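Local coordinates for thioredoxin-like protein (Bacteroides caccae ATCC 43185, PDB 4YOD) that probably acts as a thiol-disulfide oxidoreductase of the thioredoxin fold, although its substrate and the role of its helical N-terminal domain are unknown, at residues 77-80 / 81-85; 90-93 / 94-98; 128-132 / 133-137; 159-162 / 163-167; 197-200 / 201-204. One frame throughout, in Å; residues are numbered along the deposited sequence.

Contact 1 (77-80 / 81-85); sequences EAIR and KTIDR
R80 and D84 reach across one turn of helix 72-85 and meet with their flat groups almost at right angles. The guanidinium and carboxylate planes are 86° apart. NE of R80 gives its N-H to OD1 of D84 at 3.1 Å, and the bond is fairly straight at 161°. OD1 lies near the guanidinium plane, at its edge, and is approached on its syn side. R80 sends CG anti to its backbone N (chi1 177°), and a bend at chi2 brings NE round to the carboxylate. The result is an i to i+4 salt bridge.

Helix 72-85 belongs to the helical N-terminal region, of the DUF5106 family, and packs among helices 53-66, 90-105 and 114-125. In one of E77's two conformers CG lies 3.9 Å from CE of K81. The charged ends do not meet, and the touch is doubtful.

Beneath the side chains runs regular alpha-helical bonding. N of K81, T82, I83 and D84 each bond to the carbonyl four residues back. OG1 of T82 lies 3.0 Å from O of A78 and hydrogen-bonds with OH of Y63; which of them takes its proton is not settled.

The buried side is largely apolar. CG2 of I79 comes within 4.5 Å of CG1 of I83, a loose touch. I79 packs on F116 and V120 of helix 114-125, while I83 faces W60 and helix 90-105.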
loop_
_atom_site.group_PDB
_atom_site.type_symbol
_atom_site.label_atom_id
_atom_site.label_comp_id
_atom_site.label_asym_id
_atom_site.label_seq_id
_atom_site.Cartn_x
_atom_site.Cartn_y
_atom_site.Cartn_z
ATOM N N GLU A 77 -14.970 6.618 4.541
ATOM C CA GLU A 77 -15.849 7.701 4.993
ATOM C C GLU A 77 -15.521 8.103 6.446
ATOM O O GLU A 77 -15.447 9.299 6.758
ATOM C CB GLU A 77 -17.327 7.283 4.873
ATOM C CG GLU A 77 -18.318 8.357 5.291
ATOM C CD GLU A 77 -19.773 7.978 5.110
ATOM O OE1 GLU A 77 -20.294 8.131 3.980
ATOM O OE2 GLU A 77 -20.396 7.534 6.101
ATOM N N ALA A 78 -15.313 7.108 7.335
ATOM C CA ALA A 78 -15.000 7.366 8.742
ATOM C C ALA A 78 -13.631 8.035 8.910
ATOM O O ALA A 78 -13.526 8.992 9.685
ATOM C CB ALA A 78 -15.046 6.075 9.532
ATOM N N ILE A 79 -12.590 7.539 8.186
ATOM C CA ILE A 79 -11.236 8.114 8.219
ATOM C C ILE A 79 -11.301 9.607 7.809
ATOM O O ILE A 79 -10.757 10.456 8.506
ATOM C CB ILE A 79 -10.271 7.331 7.282
ATOM C CG1 ILE A 79 -10.007 5.919 7.794
ATOM C CG2 ILE A 79 -8.939 8.090 7.134
ATOM C CD1 ILE A 79 -9.604 4.957 6.640
ATOM N N ARG A 80 -11.983 9.907 6.692
ATOM C CA ARG A 80 -12.156 11.285 6.204
ATOM C C ARG A 80 -12.814 12.180 7.289
ATOM O O ARG A 80 -12.276 13.254 7.590
ATOM C CB ARG A 80 -12.976 11.312 4.894
ATOM C CG ARG A 80 -13.265 12.725 4.367
ATOM C CD ARG A 80 -11.997 13.443 3.962
ATOM N NE ARG A 80 -12.210 14.860 3.654
ATOM C CZ ARG A 80 -12.252 15.357 2.426
ATOM N NH1 ARG A 80 -12.124 14.558 1.375
ATOM N NH2 ARG A 80 -12.419 16.657 2.237
ATOM N N LYS A 81 -13.951 11.730 7.876
ATOM C CA LYS A 81 -14.630 12.497 8.939
ATOM C C LYS A 81 -13.716 12.759 10.143
ATOM O O LYS A 81 -13.749 13.860 10.681
ATOM C CB LYS A 81 -15.899 11.787 9.435
ATOM C CG LYS A 81 -17.087 11.926 8.507
ATOM C CD LYS A 81 -18.286 11.167 9.063
ATOM C CE LYS A 81 -19.359 10.939 8.023
ATOM N NZ LYS A 81 -20.038 12.203 7.632
ATOM N N THR A 82 -12.891 11.766 10.543
ATOM C CA THR A 82 -11.972 11.888 11.695
ATOM C C THR A 82 -10.926 12.974 11.407
ATOM O O THR A 82 -10.761 13.858 12.243
ATOM C CB THR A 82 -11.353 10.530 12.034
ATOM O OG1 THR A 82 -12.416 9.662 12.414
ATOM C CG2 THR A 82 -10.320 10.605 13.142
ATOM N N ILE A 83 -10.259 12.932 10.233
ATOM C CA ILE A 83 -9.266 13.954 9.856
ATOM C C ILE A 83 -9.928 15.346 9.803
ATOM O O ILE A 83 -9.351 16.293 10.338
ATOM C CB ILE A 83 -8.498 13.630 8.525
ATOM C CG1 ILE A 83 -7.869 12.201 8.532
ATOM C CG2 ILE A 83 -7.429 14.705 8.228
ATOM C CD1 ILE A 83 -6.893 11.812 9.723
ATOM N N ASP A 84 -11.140 15.458 9.215
ATOM C CA ASP A 84 -11.875 16.736 9.103
ATOM C C ASP A 84 -12.085 17.361 10.472
ATOM O O ASP A 84 -11.934 18.575 10.629
ATOM C CB ASP A 84 -13.231 16.550 8.409
ATOM C CG ASP A 84 -13.165 16.318 6.902
ATOM O OD1 ASP A 84 -12.062 16.448 6.325
ATOM O OD2 ASP A 84 -14.219 16.002 6.303
ATOM N N ARG A 85 -12.405 16.529 11.470
ATOM C CA ARG A 85 -12.596 16.976 12.856
ATOM C C ARG A 85 -11.339 17.604 13.448
ATOM O O ARG A 85 -11.459 18.465 14.307
ATOM C CB ARG A 85 -13.020 15.798 13.751
ATOM C CG ARG A 85 -14.518 15.461 13.685
ATOM C CD ARG A 85 -14.911 14.521 14.828
ATOM N NE ARG A 85 -14.835 15.204 16.128
ATOM C CZ ARG A 85 -14.782 14.595 17.309
ATOM N NH1 ARG A 85 -14.816 13.270 17.383
ATOM N NH2 ARG A 85 -14.690 15.308 18.426
#

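Contact 2 (90-93 / 94-98); sequences KKVF and AYITD
O of F93 takes two hydrogen bonds from T97. The hydroxyl OG1 of T97 donates to it at 2.8 Å, and the backbone N of T97 donates to it at 2.9 Å. The hydroxyl comes in tilted 31° from the carbonyl plane. T97 has chi1 of 55°, with OG1 between its own N and carbonyl carbon, and this turns the hydroxyl back onto the preceding turn. The remaining backbone bonds run from A94 to K90, Y95 to K91 and I96 to V92. I96 N to V92 O is the straightest of them at 171°.

This is the first part of helix 90-105 in the all-helical N-terminal domain. OD1 of D89, just before it, weakly accepts the backbone N-H of K91 and V92. The ammonium of K90 forms a salt bridge with E134.

The T97 methyl serves the packing. CG2 sits over one face of the F93 ring in a CH-pi contact, 4.0 Å from the ring centroid and shifted toward the rim. CE1 of F93 is the ring atom nearest to it, at 3.8 Å. Next round the helix, V92 and I96 lie side by side and point the same way, with CG1 of V92 4.1 Å from CG1 of I96. I96 also packs on W60 of helix 53-66. T97 reaches V120 and M124 of helix 114-125, and Y95 leans on P53, T56 and E57.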
loop_
_atom_site.group_PDB
_atom_site.type_symbol
_atom_site.label_atom_id
_atom_site.label_comp_id
_atom_site.label_asym_id
_atom_site.label_seq_id
_atom_site.Cartn_x
_atom_site.Cartn_y
_atom_site.Cartn_z
ATOM N N LYS A 90 -4.581 23.331 14.359
ATOM C CA LYS A 90 -3.509 23.047 13.394
ATOM C C LYS A 90 -2.455 22.065 13.947
ATOM O O LYS A 90 -1.996 21.199 13.216
ATOM C CB LYS A 90 -2.836 24.360 12.958
ATOM C CG LYS A 90 -1.867 24.188 11.798
ATOM C CD LYS A 90 -1.533 25.522 11.128
ATOM C CE LYS A 90 -0.345 25.447 10.188
ATOM N NZ LYS A 90 -0.338 24.197 9.386
ATOM N N LYS A 91 -2.070 22.204 15.216
ATOM C CA LYS A 91 -1.076 21.312 15.816
ATOM C C LYS A 91 -1.614 19.855 15.998
ATOM O O LYS A 91 -0.843 18.902 15.860
ATOM C CB LYS A 91 -0.587 21.877 17.143
ATOM C CG LYS A 91 0.280 23.127 16.973
ATOM C CD LYS A 91 0.897 23.587 18.292
ATOM C CE LYS A 91 1.564 24.936 18.155
ATOM N NZ LYS A 91 1.979 25.489 19.473
ATOM N N VAL A 92 -2.922 19.691 16.276
ATOM C CA VAL A 92 -3.560 18.375 16.410
ATOM C C VAL A 92 -3.710 17.734 15.003
ATOM O O VAL A 92 -3.435 16.542 14.837
ATOM C CB VAL A 92 -4.901 18.451 17.181
ATOM C CG1 VAL A 92 -5.581 17.085 17.243
ATOM C CG2 VAL A 92 -4.664 18.971 18.597
ATOM N N PHE A 93 -4.114 18.536 13.999
ATOM C CA PHE A 93 -4.218 18.076 12.604
ATOM C C PHE A 93 -2.878 17.488 12.156
ATOM O O PHE A 93 -2.842 16.359 11.635
ATOM C CB PHE A 93 -4.644 19.251 11.694
ATOM C CG PHE A 93 -4.762 18.875 10.228
ATOM C CD1 PHE A 93 -3.649 18.903 9.394
ATOM C CD2 PHE A 93 -5.992 18.557 9.672
ATOM C CE1 PHE A 93 -3.759 18.555 8.041
ATOM C CE2 PHE A 93 -6.099 18.215 8.320
ATOM C CZ PHE A 93 -4.986 18.232 7.515
ATOM N N ALA A 94 -1.773 18.226 12.425
ATOM C CA ALA A 94 -0.395 17.842 12.076
ATOM C C ALA A 94 0.021 16.558 12.792
ATOM O O ALA A 94 0.638 15.690 12.176
ATOM C CB ALA A 94 0.568 18.983 12.425
ATOM N N TYR A 95 -0.333 16.428 14.084
ATOM C CA TYR A 95 -0.011 15.242 14.884
ATOM C C TYR A 95 -0.755 13.983 14.362
ATOM O O TYR A 95 -0.131 12.941 14.193
ATOM C CB TYR A 95 -0.322 15.504 16.374
ATOM C CG TYR A 95 -0.192 14.289 17.264
ATOM C CD1 TYR A 95 1.042 13.904 17.779
ATOM C CD2 TYR A 95 -1.304 13.513 17.581
ATOM C CE1 TYR A 95 1.171 12.764 18.574
ATOM C CE2 TYR A 95 -1.187 12.377 18.380
ATOM C CZ TYR A 95 0.050 12.013 18.883
ATOM O OH TYR A 95 0.160 10.890 19.661
ATOM N N ILE A 96 -2.081 14.071 14.144
ATOM C CA ILE A 96 -2.896 12.930 13.713
ATOM C C ILE A 96 -2.547 12.555 12.255
ATOM O O ILE A 96 -2.413 11.370 11.951
ATOM C CB ILE A 96 -4.409 13.235 13.906
ATOM C CG1 ILE A 96 -4.762 13.538 15.408
ATOM C CG2 ILE A 96 -5.302 12.110 13.295
ATOM C CD1 ILE A 96 -4.592 12.367 16.437
ATOM N N THR A 97 -2.330 13.541 11.377
ATOM C CA THR A 97 -1.968 13.201 9.992
ATOM C C THR A 97 -0.567 12.576 9.939
ATOM O O THR A 97 -0.308 11.737 9.061
ATOM C CB THR A 97 -2.096 14.393 9.026
ATOM O OG1 THR A 97 -1.332 15.512 9.484
ATOM C CG2 THR A 97 -3.543 14.786 8.782
ATOM N N ASP A 98 0.316 12.962 10.870
ATOM C CA ASP A 98 1.661 12.369 10.965
ATOM C C ASP A 98 1.550 10.907 11.423
ATOM O O ASP A 98 2.255 10.052 10.878
ATOM C CB ASP A 98 2.570 13.171 11.893
ATOM C CG ASP A 98 3.949 12.565 12.052
ATOM O OD1 ASP A 98 4.739 12.621 11.076
ATOM O OD2 ASP A 98 4.222 11.988 13.133
#

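Contact 3 (128-132 / 133-137)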
loop_
_atom_site.group_PDB
_atom_site.type_symbol
_atom_site.label_atom_id
_atom_site.label_comp_id
_atom_site.label_asym_id
_atom_site.label_seq_id
_atom_site.Cartn_x
_atom_site.Cartn_y
_atom_site.Cartn_z
ATOM N N PRO A 128 -8.547 23.500 5.427
ATOM C CA PRO A 128 -8.392 24.958 5.563
ATOM C C PRO A 128 -7.286 25.368 6.572
ATOM O O PRO A 128 -6.992 26.555 6.681
ATOM C CB PRO A 128 -9.777 25.401 6.037
ATOM C CG PRO A 128 -10.314 24.240 6.773
ATOM C CD PRO A 128 -9.713 23.002 6.191
ATOM N N VAL A 129 -6.673 24.421 7.310
ATOM C CA VAL A 129 -5.613 24.774 8.271
ATOM C C VAL A 129 -4.218 24.665 7.648
ATOM O O VAL A 129 -3.268 25.147 8.262
ATOM C CB VAL A 129 -5.659 24.018 9.625
ATOM C CG1 VAL A 129 -6.958 24.306 10.366
ATOM C CG2 VAL A 129 -5.408 22.512 9.470
ATOM N N LEU A 130 -4.084 24.049 6.454
ATOM C CA LEU A 130 -2.773 23.929 5.820
ATOM C C LEU A 130 -2.501 25.074 4.865
ATOM O O LEU A 130 -3.374 25.445 4.076
ATOM C CB LEU A 130 -2.588 22.591 5.064
ATOM C CG LEU A 130 -2.563 21.278 5.853
ATOM C CD1 LEU A 130 -2.324 20.080 4.908
ATOM C CD2 LEU A 130 -1.506 21.286 6.984
ATOM N N GLU A 131 -1.254 25.584 4.896
ATOM C CA GLU A 131 -0.736 26.604 3.978
ATOM C C GLU A 131 -0.519 25.932 2.629
ATOM O O GLU A 131 -0.390 24.704 2.582
ATOM C CB GLU A 131 0.580 27.201 4.513
ATOM C CG GLU A 131 0.460 27.964 5.828
ATOM C CD GLU A 131 -0.343 29.253 5.795
ATOM O OE1 GLU A 131 -0.136 30.070 4.866
ATOM O OE2 GLU A 131 -1.166 29.454 6.717
ATOM N N GLU A 132 -0.484 26.696 1.539
ATOM C CA GLU A 132 -0.295 26.109 0.214
ATOM C C GLU A 132 1.006 25.231 0.120
ATOM O O GLU A 132 0.946 24.150 -0.471
ATOM C CB GLU A 132 -0.341 27.183 -0.890
ATOM C CG GLU A 132 0.619 28.336 -0.693
ATOM C CD GLU A 132 0.341 29.614 -1.462
ATOM O OE1 GLU A 132 -0.135 29.549 -2.621
ATOM O OE2 GLU A 132 0.647 30.691 -0.905
ATOM N N ILE A 133 2.123 25.640 0.768
ATOM C CA ILE A 133 3.374 24.863 0.748
ATOM C C ILE A 133 3.195 23.523 1.471
ATOM O O ILE A 133 3.777 22.518 1.040
ATOM C CB ILE A 133 4.602 25.653 1.311
ATOM C CG1 ILE A 133 5.952 24.939 1.012
ATOM C CG2 ILE A 133 4.477 25.969 2.807
ATOM C CD1 ILE A 133 6.301 24.710 -0.499
ATOM N N GLU A 134 2.386 23.500 2.546
ATOM C CA GLU A 134 2.136 22.277 3.314
ATOM C C GLU A 134 1.248 21.302 2.540
ATOM O O GLU A 134 1.237 20.124 2.869
ATOM C CB GLU A 134 1.509 22.606 4.672
ATOM C CG GLU A 134 2.390 23.464 5.559
ATOM C CD GLU A 134 1.712 23.830 6.861
ATOM O OE1 GLU A 134 0.660 24.511 6.813
ATOM O OE2 GLU A 134 2.219 23.417 7.930
ATOM N N LYS A 135 0.547 21.765 1.497
ATOM C CA LYS A 135 -0.301 20.875 0.687
ATOM C C LYS A 135 0.474 20.227 -0.487
ATOM O O LYS A 135 -0.026 19.267 -1.071
ATOM C CB LYS A 135 -1.540 21.614 0.155
ATOM C CG LYS A 135 -2.580 21.924 1.232
ATOM C CD LYS A 135 -3.850 22.508 0.596
ATOM C CE LYS A 135 -4.883 22.944 1.620
ATOM N NZ LYS A 135 -6.243 23.156 1.006
ATOM N N VAL A 136 1.693 20.717 -0.808
ATOM C CA VAL A 136 2.519 20.184 -1.909
ATOM C C VAL A 136 2.776 18.661 -1.727
ATOM O O VAL A 136 2.503 17.896 -2.652
ATOM C CB VAL A 136 3.846 20.978 -2.103
ATOM C CG1 VAL A 136 4.789 20.263 -3.079
ATOM C CG2 VAL A 136 3.560 22.401 -2.595
ATOM N N ARG A 137 3.289 18.226 -0.574
ATOM C CA ARG A 137 3.562 16.797 -0.386
ATOM C C ARG A 137 2.257 15.936 -0.351
ATOM O O ARG A 137 2.239 14.976 -1.107
ATOM C CB ARG A 137 4.463 16.507 0.817
ATOM C CG ARG A 137 4.978 15.052 0.799
ATOM C CD ARG A 137 6.031 14.757 1.843
ATOM N NE ARG A 137 5.475 14.702 3.195
ATOM C CZ ARG A 137 6.184 14.420 4.283
ATOM N NH1 ARG A 137 7.480 14.144 4.186
ATOM N NH2 ARG A 137 5.603 14.405 5.474
#
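This is a local surface contact at the start of helix 132-146, where the loop after helix 114-125 turns into the helix. It is held by the E134 side chain folding back over the loop. OE1 of E134 accepts the backbone N-H of E131 at 2.9 Å, and the bond is nearly straight at 174°. The anti lone pair of OE1 is used. E134 places CG anti to its carbonyl carbon (chi1 -62°) and is extended beyond it, which carries the carboxylate back to the loop. OE1 is shared with K90 of helix 90-105.

L130 crosses the stems of E134 and K135. Its CB is 3.9 Å from CG of K135, and its CD2 is 4.0 Å from CB of E134. K135 is extended, and its NZ goes on to bond with O of A125 at the end of the previous helix. L130 also packs on K90 and F93.

The first backbone bonds of the helix are less regular. O of E131 receives only weak bonds from N of E134 and N of K135. N of K135 also bonds to O of E132 at 3.1 Å, coming from above the carbonyl plane. A side chain bonding back to the N-H of the residue three before it is characteristic of a helix N-terminus. With E131 probably at the N-cap, this resembles one half of a capping box; the reciprocal side-chain bond is not made.

Contact 4 (159-162 / 163-167); sequences YTLA and SGAQG
The ring of Y159 lies with one face against the backbone of G167. CA of G167 makes a CH-pi contact 4.1 Å from the ring centroid, 20° off the normal. O of G167 is over the same face, 3.5 Å from CD2 of Y159 and toward the rim. Y159 has chi1 of 60°, which folds the ring across to the opposite strand. G167, with no side chain, lets the ring lie directly on its backbone. The other flat group is the amide of Q166. Its NE2 donates to OG1 of T160 at 3.1 Å, within the amide plane and almost straight at 173°.

These residues form a beta hairpin of strands 158-160 and 166-168. Y159 and G167 are a hydrogen-bonded antiparallel pair, and T160 and Q166 a non-hydrogen-bonded one. A type I turn from L161 to G164 closes the end, and G164, with positive phi, forms a G1 bulge. N of G164 bonds to O of L161, and N of L161 to O of A165 at 2.8 Å.

CD1 of L161 touches CB of A165 at 3.8 Å. Y159 packs on I237 of strand 237-240 and on L214 and I216 of strand 211-217. T160 shares backbone bonds with Y240.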
loop_
_atom_site.group_PDB
_atom_site.type_symbol
_atom_site.label_atom_id
_atom_site.label_comp_id
_atom_site.label_asym_id
_atom_site.label_seq_id
_atom_site.Cartn_x
_atom_site.Cartn_y
_atom_site.Cartn_z
ATOM N N TYR A 159 10.737 -2.931 -20.986
ATOM C CA TYR A 159 11.818 -3.573 -20.238
ATOM C C TYR A 159 12.869 -4.100 -21.224
ATOM O O TYR A 159 12.549 -4.372 -22.396
ATOM C CB TYR A 159 11.298 -4.697 -19.311
ATOM C CG TYR A 159 10.576 -5.822 -20.022
ATOM C CD1 TYR A 159 11.282 -6.875 -20.602
ATOM C CD2 TYR A 159 9.187 -5.844 -20.101
ATOM C CE1 TYR A 159 10.624 -7.906 -21.266
ATOM C CE2 TYR A 159 8.516 -6.880 -20.746
ATOM C CZ TYR A 159 9.239 -7.911 -21.327
ATOM O OH TYR A 159 8.582 -8.930 -21.970
ATOM N N THR A 160 14.120 -4.219 -20.760
ATOM C CA THR A 160 15.210 -4.714 -21.606
ATOM C C THR A 160 15.770 -5.975 -20.970
ATOM O O THR A 160 16.042 -5.981 -19.772
ATOM C CB THR A 160 16.284 -3.633 -21.821
ATOM O OG1 THR A 160 15.647 -2.410 -22.183
ATOM C CG2 THR A 160 17.299 -4.017 -22.898
ATOM N N LEU A 161 15.933 -7.041 -21.777
ATOM C CA LEU A 161 16.463 -8.327 -21.323
ATOM C C LEU A 161 17.986 -8.310 -21.362
ATOM O O LEU A 161 18.568 -7.384 -21.935
ATOM C CB LEU A 161 15.908 -9.487 -22.184
ATOM C CG LEU A 161 14.374 -9.595 -22.281
ATOM C CD1 LEU A 161 13.958 -10.527 -23.398
ATOM C CD2 LEU A 161 13.749 -9.998 -20.947
ATOM N N ALA A 162 18.633 -9.334 -20.759
ATOM C CA ALA A 162 20.095 -9.507 -20.746
ATOM C C ALA A 162 20.686 -9.491 -22.160
ATOM O O ALA A 162 21.770 -8.940 -22.356
ATOM C CB ALA A 162 20.461 -10.809 -20.060
ATOM N N SER A 163 19.967 -10.074 -23.144
ATOM C CA SER A 163 20.404 -10.148 -24.547
ATOM C C SER A 163 20.334 -8.788 -25.246
ATOM O O SER A 163 21.002 -8.588 -26.261
ATOM C CB SER A 163 19.560 -11.158 -25.318
ATOM O OG SER A 163 18.188 -10.792 -25.344
ATOM N N GLY A 164 19.523 -7.884 -24.705
ATOM C CA GLY A 164 19.308 -6.555 -25.264
ATOM C C GLY A 164 17.948 -6.433 -25.919
ATOM O O GLY A 164 17.567 -5.346 -26.367
ATOM N N ALA A 165 17.212 -7.566 -25.985
ATOM C CA ALA A 165 15.871 -7.667 -26.552
ATOM C C ALA A 165 14.896 -6.876 -25.699
ATOM O O ALA A 165 15.028 -6.860 -24.472
ATOM C CB ALA A 165 15.445 -9.127 -26.629
ATOM N N GLN A 166 13.942 -6.191 -26.344
ATOM C CA GLN A 166 12.977 -5.373 -25.622
ATOM C C GLN A 166 11.549 -5.909 -25.759
ATOM O O GLN A 166 11.215 -6.599 -26.723
ATOM C CB GLN A 166 13.046 -3.907 -26.079
ATOM C CG GLN A 166 14.355 -3.208 -25.712
ATOM C CD GLN A 166 14.256 -1.705 -25.804
ATOM O OE1 GLN A 166 13.792 -1.138 -26.800
ATOM N NE2 GLN A 166 14.711 -1.021 -24.764
ATOM N N GLY A 167 10.739 -5.587 -24.756
ATOM C CA GLY A 167 9.334 -5.946 -24.669
ATOM C C GLY A 167 8.606 -4.940 -23.808
ATOM O O GLY A 167 9.245 -4.134 -23.122
#

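Contact 5 (197-200 / 201-204); sequences KQAP and IISQ
O of A199 and O of P200 are the two carbonyls that receive bonds across this contact. O of P200 accepts the backbone N-H of Q204 at 3.1 Å, with an angle of 156°. This is a regular i to i+4 helix bond. O of A199 takes a weaker one from N of I202, at 3.3 Å and bent to 133°. OG of S203 lies 3.5 Å from O of A199. The serine has chi1 of -36°, which leaves OG beside its own backbone N, on the side facing the loop. NE2 of Q204 bonds to OE2 of E208, just past the end of the helix.

The segment is the junction between helix 187-197 and helix 200-207 in the thioredoxin-like domain. A199 holds the N-cap position of the second helix. The alanine side chain offers no polar atom for a side-chain cap, so at this residue the carbonyl, with its weak bond, is what meets the first turn. P200 follows as the first residue of the helix. Its ring nitrogen carries no hydrogen, so that position has no N-H in need of an acceptor.

Between the segments the side-chain packing is apolar. CB of A199 touches CG1 of I202 at 3.6 Å, the closest side-chain approach of the pair. I202 puts CG1 beside its backbone N, which points that branch back to A199. Both residues are buried against helix 276-286. I201 and I202 both pack on L283, A199 and P200 on E280.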
loop_
_atom_site.group_PDB
_atom_site.type_symbol
_atom_site.label_atom_id
_atom_site.label_comp_id
_atom_site.label_asym_id
_atom_site.label_seq_id
_atom_site.Cartn_x
_atom_site.Cartn_y
_atom_site.Cartn_z
ATOM N N LYS A 197 9.781 -18.720 -4.957
ATOM C CA LYS A 197 10.233 -20.051 -5.384
ATOM C C LYS A 197 9.624 -21.168 -4.517
ATOM O O LYS A 197 9.361 -22.257 -5.029
ATOM C CB LYS A 197 11.766 -20.148 -5.312
ATOM C CG LYS A 197 12.521 -19.476 -6.448
ATOM C CD LYS A 197 13.985 -19.301 -6.054
ATOM C CE LYS A 197 14.962 -19.896 -7.034
ATOM N NZ LYS A 197 16.369 -19.611 -6.641
ATOM N N GLN A 198 9.415 -20.899 -3.216
ATOM C CA GLN A 198 8.884 -21.865 -2.252
ATOM C C GLN A 198 7.333 -21.899 -2.230
ATOM O O GLN A 198 6.764 -22.651 -1.439
ATOM C CB GLN A 198 9.455 -21.602 -0.836
ATOM C CG GLN A 198 10.919 -22.065 -0.686
ATOM C CD GLN A 198 11.635 -21.675 0.602
ATOM O OE1 GLN A 198 12.856 -21.469 0.611
ATOM N NE2 GLN A 198 10.927 -21.614 1.729
ATOM N N ALA A 199 6.652 -21.134 -3.114
ATOM C CA ALA A 199 5.187 -21.162 -3.197
ATOM C C ALA A 199 4.777 -22.087 -4.357
ATOM O O ALA A 199 5.072 -21.771 -5.511
ATOM C CB ALA A 199 4.633 -19.760 -3.382
ATOM N N PRO A 200 4.186 -23.272 -4.077
ATOM C CA PRO A 200 3.894 -24.231 -5.167
ATOM C C PRO A 200 2.948 -23.716 -6.252
ATOM O O PRO A 200 3.154 -24.058 -7.421
ATOM C CB PRO A 200 3.281 -25.428 -4.438
ATOM C CG PRO A 200 3.765 -25.318 -3.044
ATOM C CD PRO A 200 3.869 -23.859 -2.754
ATOM N N ILE A 201 1.939 -22.895 -5.892
ATOM C CA ILE A 201 0.976 -22.361 -6.865
ATOM C C ILE A 201 1.685 -21.515 -7.971
ATOM O O ILE A 201 1.253 -21.574 -9.126
ATOM C CB ILE A 201 -0.197 -21.571 -6.189
ATOM C CG1 ILE A 201 -1.390 -21.356 -7.154
ATOM C CG2 ILE A 201 0.255 -20.239 -5.539
ATOM C CD1 ILE A 201 -2.013 -22.685 -7.751
ATOM N N ILE A 202 2.771 -20.771 -7.625
ATOM C CA ILE A 202 3.546 -19.930 -8.558
ATOM C C ILE A 202 4.155 -20.810 -9.667
ATOM O O ILE A 202 3.881 -20.592 -10.846
ATOM C CB ILE A 202 4.649 -19.111 -7.810
ATOM C CG1 ILE A 202 4.076 -18.266 -6.630
ATOM C CG2 ILE A 202 5.487 -18.256 -8.776
ATOM C CD1 ILE A 202 3.246 -17.027 -6.921
ATOM N N SER A 203 4.950 -21.819 -9.263
ATOM C CA SER A 203 5.622 -22.790 -10.133
ATOM C C SER A 203 4.620 -23.517 -11.038
ATOM O O SER A 203 4.902 -23.704 -12.222
ATOM C CB SER A 203 6.401 -23.805 -9.296
ATOM O OG SER A 203 6.972 -23.209 -8.141
ATOM N N GLN A 204 3.444 -23.890 -10.485
ATOM C CA GLN A 204 2.376 -24.602 -11.191
ATOM C C GLN A 204 1.759 -23.744 -12.283
ATOM O O GLN A 204 1.665 -24.213 -13.414
ATOM C CB GLN A 204 1.291 -25.061 -10.196
ATOM C CG GLN A 204 0.099 -25.796 -10.815
ATOM C CD GLN A 204 -1.134 -25.788 -9.927
ATOM O OE1 GLN A 204 -1.060 -25.828 -8.685
ATOM N NE2 GLN A 204 -2.307 -25.774 -10.551
#

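Overall arrangement
Contacts 1, 2 and 3 form one cluster in the helical N-terminal domain. Contacts 1 and 2 touch directly, with CG2 of I83 3.8 Å from CE2 of F93. Contacts 2 and 3 are joined by a salt bridge, NZ of K90 to OE1 of E134 at 2.8 Å, and by F93 packing on V129 and L130. Contact 1 does not touch contact 3; their nearest atoms are about 7 Å apart. Contacts 4 and 5 belong to the thioredoxin-like part, with centres about 25 Å apart. Contact 5 follows helix 187-197, whose start carries the probable redox CxxC motif, C186 and C189. Contact 1 lies about 41 Å from contact 5, centre to centre.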